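Local coordinates for Lmo2125 protein (PDB 5TU0), which binds maltose and, as a solute-binding protein of a predicted lipoprotein type, probably delivers it to a sugar transporter, at residues A313-K316 and A317-T320; E327-N330 and A331-Q335; K20-V23 and N24-G28; F69-I72 and G73-G76. The protein carries 2 engineered substitutions. All coordinates share one frame; numbering follows the deposited sequence.

Contact 1 (A313-K316 and A317-T320); sequences ANLK and ARDT
Over one face of the Arg318 guanidinium lies the CD2 methyl of Leu315, centred on the group and 3.7 Å from CZ of Arg318; at the edge, NH2 of Arg318 donates to O of Ala313 at 2.8 Å, with that oxygen 26° out of the guanidinium plane. This is the capped first turn of helix 315-323, with Asn314 as its N-cap. OD1 of Asn314 accepts a nearly straight bond from N of Ala317 at 3.3 Å, arriving from above the amide plane, and a weak one from N of Lys316 at 2.9 Å. Asparagine suits the cap because its short amide, with CG anti to the backbone N (chi1 180°), reaches N-H groups that lack a preceding turn of carbonyls; its ND2 is held by O of Thr296. Arginine suits its place because its long chain, bent at chi3 (-50°), runs alongside Leu315 to reach carbonyls ahead of the helix. NE bonds to O of Pro312, and NH2 also forms a salt bridge with Asp96, so several bonds fix the group's rotation. Lys316 instead turns to a salt bridge with Asp91. In the same turn, N of Arg318 donates to O of Asn314 at 2.7 Å.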
loop_
_atom_site.group_PDB
_atom_site.type_symbol
_atom_site.label_atom_id
_atom_site.label_comp_id
_atom_site.label_asym_id
_atom_site.label_seq_id
_atom_site.Cartn_x
_atom_site.Cartn_y
_atom_site.Cartn_z
ATOM N N ALA A 313 -12.630 1.970 -3.298
ATOM C CA ALA A 313 -12.567 2.937 -2.208
ATOM C C ALA A 313 -13.981 3.307 -1.764
ATOM O O ALA A 313 -14.242 3.449 -0.577
ATOM C CB ALA A 313 -11.822 4.183 -2.649
ATOM N N ASN A 314 -14.891 3.462 -2.726
ATOM C CA ASN A 314 -16.298 3.817 -2.443
ATOM C C ASN A 314 -16.873 2.732 -1.536
ATOM O O ASN A 314 -16.813 1.555 -1.880
ATOM C CB ASN A 314 -17.083 3.954 -3.775
ATOM C CG ASN A 314 -18.540 4.312 -3.580
ATOM O OD1 ASN A 314 -19.249 3.653 -2.821
ATOM N ND2 ASN A 314 -19.014 5.340 -4.297
ATOM N N LEU A 315 -17.391 3.129 -0.372
ATOM C CA LEU A 315 -17.885 2.163 0.620
ATOM C C LEU A 315 -19.069 1.316 0.146
ATOM O O LEU A 315 -19.130 0.130 0.461
ATOM C CB LEU A 315 -18.230 2.864 1.940
ATOM C CG LEU A 315 -17.048 3.519 2.655
ATOM C CD1 LEU A 315 -17.507 4.331 3.857
ATOM C CD2 LEU A 315 -16.012 2.492 3.073
ATOM N N LYS A 316 -20.003 1.910 -0.605
ATOM C CA LYS A 316 -21.146 1.148 -1.107
ATOM C C LYS A 316 -20.613 0.046 -2.032
ATOM O O LYS A 316 -21.065 -1.101 -1.981
ATOM C CB LYS A 316 -22.145 2.032 -1.880
ATOM C CG LYS A 316 -22.604 3.354 -1.245
ATOM C CD LYS A 316 -23.417 3.228 0.033
ATOM C CE LYS A 316 -22.585 3.218 1.314
ATOM N NZ LYS A 316 -21.931 4.534 1.617
ATOM N N ALA A 317 -19.659 0.413 -2.891
ATOM C CA ALA A 317 -19.027 -0.533 -3.821
ATOM C C ALA A 317 -18.153 -1.538 -3.080
ATOM O O ALA A 317 -18.048 -2.687 -3.491
ATOM C CB ALA A 317 -18.197 0.202 -4.860
ATOM N N ARG A 318 -17.514 -1.101 -1.993
ATOM C CA ARG A 318 -16.661 -2.014 -1.219
ATOM C C ARG A 318 -17.497 -3.115 -0.538
ATOM O O ARG A 318 -17.058 -4.267 -0.461
ATOM C CB ARG A 318 -15.832 -1.250 -0.193
ATOM C CG ARG A 318 -14.692 -2.068 0.386
ATOM C CD ARG A 318 -13.948 -1.290 1.459
ATOM N NE ARG A 318 -13.549 0.058 1.034
ATOM C CZ ARG A 318 -12.937 0.938 1.827
ATOM N NH1 ARG A 318 -12.632 0.617 3.077
ATOM N NH2 ARG A 318 -12.647 2.151 1.365
ATOM N N ASP A 319 -18.687 -2.761 -0.046
ATOM C CA ASP A 319 -19.617 -3.750 0.539
ATOM C C ASP A 319 -20.043 -4.769 -0.517
ATOM O O ASP A 319 -20.078 -5.970 -0.243
ATOM C CB ASP A 319 -20.867 -3.086 1.128
ATOM C CG ASP A 319 -20.592 -2.351 2.435
ATOM O OD1 ASP A 319 -19.490 -2.508 3.013
ATOM O OD2 ASP A 319 -21.497 -1.625 2.903
ATOM N N THR A 320 -20.368 -4.291 -1.722
ATOM C CA THR A 320 -20.735 -5.181 -2.807
ATOM C C THR A 320 -19.566 -6.140 -3.116
ATOM O O THR A 320 -19.776 -7.327 -3.370
ATOM C CB THR A 320 -21.113 -4.406 -4.083
ATOM O OG1 THR A 320 -22.235 -3.551 -3.819
ATOM C CG2 THR A 320 -21.473 -5.368 -5.220
#

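Contact 2 (E327-N330 and A331-Q335); sequences ELTN and AVIEQ
Thr329 and Ile333 pack tightly along one flank of helix 327-336, side by side and pointing the same way, with CG2 of Thr329 3.7 Å from CD1 of Ile333. The isoleucine also lies close over the carbonyl of the turn before it, its CG1 coming within 3.2 Å of O of Thr329. The threonine is placed for two tasks: with CG2 anti to the backbone N and OG1 beside that N (chi1 -54°), its methyl meets Ile333 while its hydroxyl bonds to the hydroxyl of Tyr305 and to Asp326. Next to this pair, CG2 of Val332 sits 3.2 Å from O of Leu328, but its contact with CD1 of Leu328 is slacker at 4.1 Å, the two side chains crossing at a slant. Thr329, Val332 and Ile333 all touch Val311 of strand 311-312, and the small Ala331 lets the helix come close to Val117 of strand 105-121.

The other flank is looser and partly open to solvent. N of Glu334 donates to O of Asn330 at 2.9 Å, while the Glu334 carboxylate lies away from this turn. ND2 of Asn330 is hydrogen-bonded to OD1 of Asn325, and Glu327 forms a salt bridge with Lys122 and accepts from the backbone of Val255. Buried polar atoms are satisfied as well, OG1 of Thr329 as described and OE1 of Gln335 by N of Ile258. Methyl packing and outside polar bonds thus both join the helix to its surroundings.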
loop_
_atom_site.group_PDB
_atom_site.type_symbol
_atom_site.label_atom_id
_atom_site.label_comp_id
_atom_site.label_asym_id
_atom_site.label_seq_id
_atom_site.Cartn_x
_atom_site.Cartn_y
_atom_site.Cartn_z
ATOM N N GLU A 327 -11.518 -14.432 -1.276
ATOM C CA GLU A 327 -10.626 -14.346 -0.127
ATOM C C GLU A 327 -9.689 -13.145 -0.112
ATOM O O GLU A 327 -9.541 -12.518 0.924
ATOM C CB GLU A 327 -9.848 -15.639 0.064
ATOM C CG GLU A 327 -10.780 -16.812 0.302
ATOM C CD GLU A 327 -10.071 -18.053 0.772
ATOM O OE1 GLU A 327 -8.852 -17.994 1.008
ATOM O OE2 GLU A 327 -10.749 -19.088 0.920
ATOM N N LEU A 328 -9.066 -12.824 -1.243
ATOM C CA LEU A 328 -8.131 -11.692 -1.281
ATOM C C LEU A 328 -8.864 -10.392 -0.966
ATOM O O LEU A 328 -8.400 -9.575 -0.164
ATOM C CB LEU A 328 -7.416 -11.592 -2.631
ATOM C CG LEU A 328 -6.455 -10.396 -2.767
ATOM C CD1 LEU A 328 -5.363 -10.440 -1.695
ATOM C CD2 LEU A 328 -5.866 -10.337 -4.172
ATOM N N THR A 329 -10.023 -10.230 -1.585
ATOM C CA THR A 329 -10.860 -9.061 -1.374
ATOM C C THR A 329 -11.283 -8.933 0.084
ATOM O O THR A 329 -11.182 -7.846 0.652
ATOM C CB THR A 329 -12.114 -9.116 -2.249
ATOM O OG1 THR A 329 -11.720 -9.292 -3.618
ATOM C CG2 THR A 329 -12.929 -7.831 -2.096
ATOM N N ASN A 330 -11.726 -10.041 0.689
ATOM C CA ASN A 330 -12.148 -10.043 2.095
ATOM C C ASN A 330 -10.986 -9.682 3.030
ATOM O O ASN A 330 -11.158 -8.881 3.950
ATOM C CB ASN A 330 -12.711 -11.415 2.525
ATOM C CG ASN A 330 -14.064 -11.735 1.905
ATOM O OD1 ASN A 330 -14.744 -10.876 1.343
ATOM N ND2 ASN A 330 -14.463 -12.984 2.016
ATOM N N ALA A 331 -9.824 -10.291 2.792
ATOM C CA ALA A 331 -8.619 -10.015 3.596
ATOM C C ALA A 331 -8.203 -8.551 3.516
ATOM O O ALA A 331 -7.914 -7.929 4.530
ATOM C CB ALA A 331 -7.471 -10.900 3.161
ATOM N N VAL A 332 -8.163 -8.009 2.305
ATOM C CA VAL A 332 -7.827 -6.597 2.106
ATOM C C VAL A 332 -8.815 -5.683 2.811
ATOM O O VAL A 332 -8.408 -4.770 3.514
ATOM C CB VAL A 332 -7.765 -6.219 0.605
ATOM C CG1 VAL A 332 -7.693 -4.690 0.412
ATOM C CG2 VAL A 332 -6.576 -6.897 -0.039
ATOM N N ILE A 333 -10.109 -5.938 2.650
ATOM C CA ILE A 333 -11.130 -5.099 3.298
ATOM C C ILE A 333 -11.001 -5.124 4.827
ATOM O O ILE A 333 -11.076 -4.076 5.490
ATOM C CB ILE A 333 -12.553 -5.526 2.866
ATOM C CG1 ILE A 333 -12.766 -5.197 1.376
ATOM C CG2 ILE A 333 -13.606 -4.832 3.719
ATOM C CD1 ILE A 333 -14.037 -5.780 0.775
ATOM N N GLU A 334 -10.811 -6.330 5.369
ATOM C CA GLU A 334 -10.699 -6.518 6.809
ATOM C C GLU A 334 -9.430 -5.893 7.350
ATOM O O GLU A 334 -9.470 -5.167 8.339
ATOM C CB GLU A 334 -10.724 -8.016 7.151
ATOM C CG GLU A 334 -10.716 -8.347 8.635
ATOM C CD GLU A 334 -11.920 -7.792 9.381
ATOM O OE1 GLU A 334 -13.026 -7.715 8.791
ATOM O OE2 GLU A 334 -11.751 -7.451 10.575
ATOM N N GLN A 335 -8.311 -6.151 6.691
ATOM C CA GLN A 335 -7.033 -5.617 7.161
ATOM C C GLN A 335 -6.971 -4.089 7.027
ATOM O O GLN A 335 -6.396 -3.401 7.869
ATOM C CB GLN A 335 -5.862 -6.261 6.424
ATOM C CG GLN A 335 -4.523 -5.928 7.042
ATOM C CD GLN A 335 -4.404 -6.451 8.460
ATOM O OE1 GLN A 335 -4.785 -7.581 8.753
ATOM N NE2 GLN A 335 -3.875 -5.628 9.346
#

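Contact 3 (K20-V23 and N24-G28); sequences KDYV and NKIKG
Apolar contact is made by Tyr22 and Ile26, one turn apart on helix 17-34. CG1 of Ile26 lies over one face of the Tyr22 ring; CG2 of Ile26 is 3.8 Å from CE1 of Tyr22, and CD1 of Ile26 reaches 3.6 Å from CZ and 3.5 Å from OH of Tyr22. The reach depends on an unusual torsion: CG1 of Ile26 stands between the backbone N and the carbonyl carbon (chi1 71°), which brings the branch back over the ring. A tyrosine fits here because its ring can pack on helix 298-308 while its hydroxyl bonds to O of Asn300. The helix is the connecting element of a beta-alpha-beta unit between strands 10-15 and 37-42, and Val23 turns its compact branches to Val13, Val15 and Val40 of those strands. Backbone bonds run from each residue to the fourth one back, as from N of Asn24 to O of Lys20 at 2.9 Å. Side-chain polar bonds gather on the more open side, around the amide of Asn24. Its OD1 takes a bond from NZ of Lys27 at 3.2 Å, the lysine chain being extended beyond CG. Its ND2 donates at 2.6 Å to a water, which in turn donates to OD1 of Asp21, also at 2.6 Å.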
loop_
_atom_site.group_PDB
_atom_site.type_symbol
_atom_site.label_atom_id
_atom_site.label_comp_id
_atom_site.label_asym_id
_atom_site.label_seq_id
_atom_site.Cartn_x
_atom_site.Cartn_y
_atom_site.Cartn_z
ATOM N N LYS A 20 -7.247 0.162 -19.149
ATOM C CA LYS A 20 -7.724 0.650 -20.453
ATOM C C LYS A 20 -9.098 0.087 -20.811
ATOM O O LYS A 20 -10.006 0.850 -21.175
ATOM C CB LYS A 20 -6.708 0.330 -21.556
ATOM C CG LYS A 20 -6.919 1.147 -22.821
ATOM C CD LYS A 20 -6.032 0.651 -23.942
ATOM C CE LYS A 20 -6.250 1.450 -25.212
ATOM N NZ LYS A 20 -5.567 0.766 -26.341
ATOM N N ASP A 21 -9.260 -1.231 -20.698
ATOM C CA ASP A 21 -10.560 -1.870 -21.021
ATOM C C ASP A 21 -11.686 -1.360 -20.121
ATOM O O ASP A 21 -12.814 -1.139 -20.572
ATOM C CB ASP A 21 -10.469 -3.391 -20.910
ATOM C CG ASP A 21 -9.561 -4.011 -21.965
ATOM O OD1 ASP A 21 -9.215 -3.324 -22.949
ATOM O OD2 ASP A 21 -9.213 -5.204 -21.821
ATOM N N TYR A 22 -11.367 -1.188 -18.839
ATOM C CA TYR A 22 -12.319 -0.684 -17.871
ATOM C C TYR A 22 -12.776 0.715 -18.238
ATOM O O TYR A 22 -13.988 0.983 -18.280
ATOM C CB TYR A 22 -11.715 -0.699 -16.454
ATOM C CG TYR A 22 -12.459 0.168 -15.484
ATOM C CD1 TYR A 22 -13.706 -0.211 -15.007
ATOM C CD2 TYR A 22 -11.903 1.371 -15.019
ATOM C CE1 TYR A 22 -14.406 0.594 -14.118
ATOM C CE2 TYR A 22 -12.592 2.178 -14.124
ATOM C CZ TYR A 22 -13.842 1.779 -13.672
ATOM O OH TYR A 22 -14.543 2.565 -12.776
ATOM N N VAL A 23 -11.824 1.601 -18.520
ATOM C CA VAL A 23 -12.169 2.967 -18.897
ATOM C C VAL A 23 -13.007 2.957 -20.201
ATOM O O VAL A 23 -14.010 3.688 -20.300
ATOM C CB VAL A 23 -10.927 3.883 -18.983
ATOM C CG1 VAL A 23 -11.278 5.246 -19.568
ATOM C CG2 VAL A 23 -10.323 4.061 -17.595
ATOM N N ASN A 24 -12.623 2.126 -21.163
ATOM C CA ASN A 24 -13.383 2.021 -22.425
ATOM C C ASN A 24 -14.808 1.528 -22.210
ATOM O O ASN A 24 -15.740 2.035 -22.851
ATOM C CB ASN A 24 -12.654 1.183 -23.479
ATOM C CG ASN A 24 -11.575 1.970 -24.198
ATOM O OD1 ASN A 24 -11.688 3.181 -24.375
ATOM N ND2 ASN A 24 -10.532 1.285 -24.626
ATOM N N LYS A 25 -14.985 0.581 -21.294
ATOM C CA LYS A 25 -16.310 0.089 -20.962
ATOM C C LYS A 25 -17.202 1.188 -20.367
ATOM O O LYS A 25 -18.341 1.344 -20.783
ATOM C CB LYS A 25 -16.249 -1.076 -19.975
ATOM C CG LYS A 25 -17.600 -1.738 -19.724
ATOM C CD LYS A 25 -17.471 -2.997 -18.873
ATOM C CE LYS A 25 -18.608 -3.984 -19.093
ATOM N NZ LYS A 25 -18.468 -4.694 -20.388
ATOM N N ILE A 26 -16.685 1.954 -19.408
ATOM C CA ILE A 26 -17.522 2.949 -18.731
ATOM C C ILE A 26 -17.614 4.333 -19.367
ATOM O O ILE A 26 -18.513 5.090 -19.016
ATOM C CB ILE A 26 -17.097 3.148 -17.256
ATOM C CG1 ILE A 26 -15.743 3.872 -17.145
ATOM C CG2 ILE A 26 -17.076 1.800 -16.547
ATOM C CD1 ILE A 26 -15.366 4.298 -15.730
ATOM N N LYS A 27 -16.728 4.682 -20.300
ATOM C CA LYS A 27 -16.734 6.063 -20.811
ATOM C C LYS A 27 -18.020 6.461 -21.553
ATOM O O LYS A 27 -18.425 7.619 -21.514
ATOM C CB LYS A 27 -15.533 6.335 -21.705
ATOM C CG LYS A 27 -15.591 5.668 -23.062
ATOM C CD LYS A 27 -14.328 5.953 -23.832
ATOM C CE LYS A 27 -14.461 5.495 -25.269
ATOM N NZ LYS A 27 -13.148 5.568 -25.958
ATOM N N GLY A 28 -18.652 5.500 -22.214
ATOM C CA GLY A 28 -19.846 5.774 -23.014
ATOM C C GLY A 28 -20.958 6.525 -22.303
ATOM O O GLY A 28 -21.471 7.523 -22.820
HETATM O O HOH W 1 -9.917 -1.281 -24.472
#

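Contact 4 (F69-I72 and G73-G76); sequences FDRI and GSLG
Arg71, Ile72 and Leu75 carry this contact in helix 69-77. The arginine folds back beside its own helix, bent at chi2 (-89°) and chi3 (-78°), so that CD2 of Leu75 comes over one face of the guanidinium, offset toward the rim and 3.8 Å from NH1 of Arg71. A leucine methyl suits this place because the flat face of a guanidinium is only weakly hydrated, and the aliphatic part of the arginine lies near CD1 of Leu75. Their backbones are joined too, N of Leu75 donating to O of Arg71 at 3.0 Å. Ile72 continues the pattern, its O accepting from N of Gly76 at 2.9 Å, while its branched side chain leaves the turn and is buried against neighbouring strands and Val100, a setting that suits an apolar residue.

Water spans two pairs of residues four apart. One water donates to O of Asp70 at 2.7 Å and accepts from N of Ser74 at 2.8 Å; a second accepts from N of Gly73 at 3.1 Å and lies 2.7 Å from O of Phe69. In the latter pair O of Phe69 and N of Gly73 are 4.5 Å apart, too far for a direct bond. Asp70, a residue of the maltose pocket, makes a weak hydrogen bond to the sugar through OD2.

Around it, Ile72 packs on Tyr107 of strand 105-121 and on Ser67 of strand 64-68, which Leu75 also touches, while Leu75 and Arg71 both lie against Leu49 of helix 45-58.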
loop_
_atom_site.group_PDB
_atom_site.type_symbol
_atom_site.label_atom_id
_atom_site.label_comp_id
_atom_site.label_asym_id
_atom_site.label_seq_id
_atom_site.Cartn_x
_atom_site.Cartn_y
_atom_site.Cartn_z
ATOM N N PHE A 69 -1.656 6.746 -3.766
ATOM C CA PHE A 69 -1.948 7.709 -2.696
ATOM C C PHE A 69 -0.690 8.406 -2.175
ATOM O O PHE A 69 -0.713 9.607 -1.903
ATOM C CB PHE A 69 -2.624 7.045 -1.479
ATOM C CG PHE A 69 -4.044 6.583 -1.703
ATOM C CD1 PHE A 69 -4.937 7.311 -2.487
ATOM C CD2 PHE A 69 -4.519 5.473 -1.027
ATOM C CE1 PHE A 69 -6.247 6.888 -2.651
ATOM C CE2 PHE A 69 -5.827 5.056 -1.180
ATOM C CZ PHE A 69 -6.692 5.777 -1.992
ATOM N N ASP A 70 0.410 7.668 -2.082
ATOM C CA ASP A 70 1.641 8.239 -1.507
ATOM C C ASP A 70 2.288 9.423 -2.248
ATOM O O ASP A 70 3.114 10.139 -1.656
ATOM C CB ASP A 70 2.686 7.136 -1.210
ATOM C CG ASP A 70 3.147 6.371 -2.457
ATOM O OD1 ASP A 70 3.017 6.855 -3.602
ATOM O OD2 ASP A 70 3.674 5.251 -2.264
ATOM N N ARG A 71 1.915 9.616 -3.512
ATOM C CA ARG A 71 2.407 10.707 -4.371
ATOM C C ARG A 71 1.433 11.880 -4.575
ATOM O O ARG A 71 1.834 12.918 -5.078
ATOM C CB ARG A 71 2.723 10.135 -5.759
ATOM C CG ARG A 71 3.975 9.290 -5.813
ATOM C CD ARG A 71 5.167 10.189 -6.103
ATOM N NE ARG A 71 5.211 10.547 -7.532
ATOM C CZ ARG A 71 5.916 11.548 -8.058
ATOM N NH1 ARG A 71 5.898 11.747 -9.377
ATOM N NH2 ARG A 71 6.639 12.358 -7.283
ATOM N N ILE A 72 0.167 11.717 -4.212
ATOM C CA ILE A 72 -0.841 12.759 -4.495
ATOM C C ILE A 72 -0.557 14.076 -3.795
ATOM O O ILE A 72 -0.591 15.133 -4.420
ATOM C CB ILE A 72 -2.268 12.257 -4.211
ATOM C CG1 ILE A 72 -2.610 11.154 -5.213
ATOM C CG2 ILE A 72 -3.277 13.401 -4.313
ATOM C CD1 ILE A 72 -3.955 10.471 -5.016
ATOM N N GLY A 73 -0.253 14.009 -2.508
ATOM C CA GLY A 73 0.076 15.204 -1.732
ATOM C C GLY A 73 1.246 15.959 -2.333
ATOM O O GLY A 73 1.182 17.180 -2.542
ATOM N N SER A 74 2.304 15.230 -2.641
ATOM C CA SER A 74 3.496 15.851 -3.227
ATOM C C SER A 74 3.240 16.509 -4.590
ATOM O O SER A 74 3.750 17.597 -4.865
ATOM C CB SER A 74 4.609 14.823 -3.381
ATOM O OG SER A 74 5.676 15.392 -4.103
ATOM N N LEU A 75 2.470 15.843 -5.452
ATOM C CA LEU A 75 2.193 16.399 -6.763
ATOM C C LEU A 75 1.298 17.625 -6.612
ATOM O O LEU A 75 1.385 18.572 -7.395
ATOM C CB LEU A 75 1.560 15.354 -7.689
ATOM C CG LEU A 75 2.515 14.212 -8.072
ATOM C CD1 LEU A 75 1.766 13.019 -8.628
ATOM C CD2 LEU A 75 3.569 14.697 -9.048
ATOM N N GLY A 76 0.430 17.600 -5.608
ATOM C CA GLY A 76 -0.446 18.747 -5.353
ATOM C C GLY A 76 0.345 19.942 -4.851
ATOM O O GLY A 76 0.145 21.060 -5.320
HETATM O O HOH W 2 -1.612 11.873 -0.710
HETATM O O HOH W 3 2.659 12.777 -1.409
#

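Overall arrangement
Contacts 1 and 2 lie on successive helices, with centres 13 Å apart, and touch directly: CD1 of Ile333 packs 3.6 Å from O of Arg318. Both helices rest on strand 105-121, which also packs against contact 4; contacts 2 and 4 are on opposite sides of the chain's centre, their centres about 25 Å apart. Contact 4 supplies Asp70 to the maltose pocket, whereas contact 2 lies further off, the side chain of Val332 about 12 Å from a glucose unit. Contact 3 stands apart, its nearest atoms about 9 Å from contact 1, but helix 298-308 receives side chains from both.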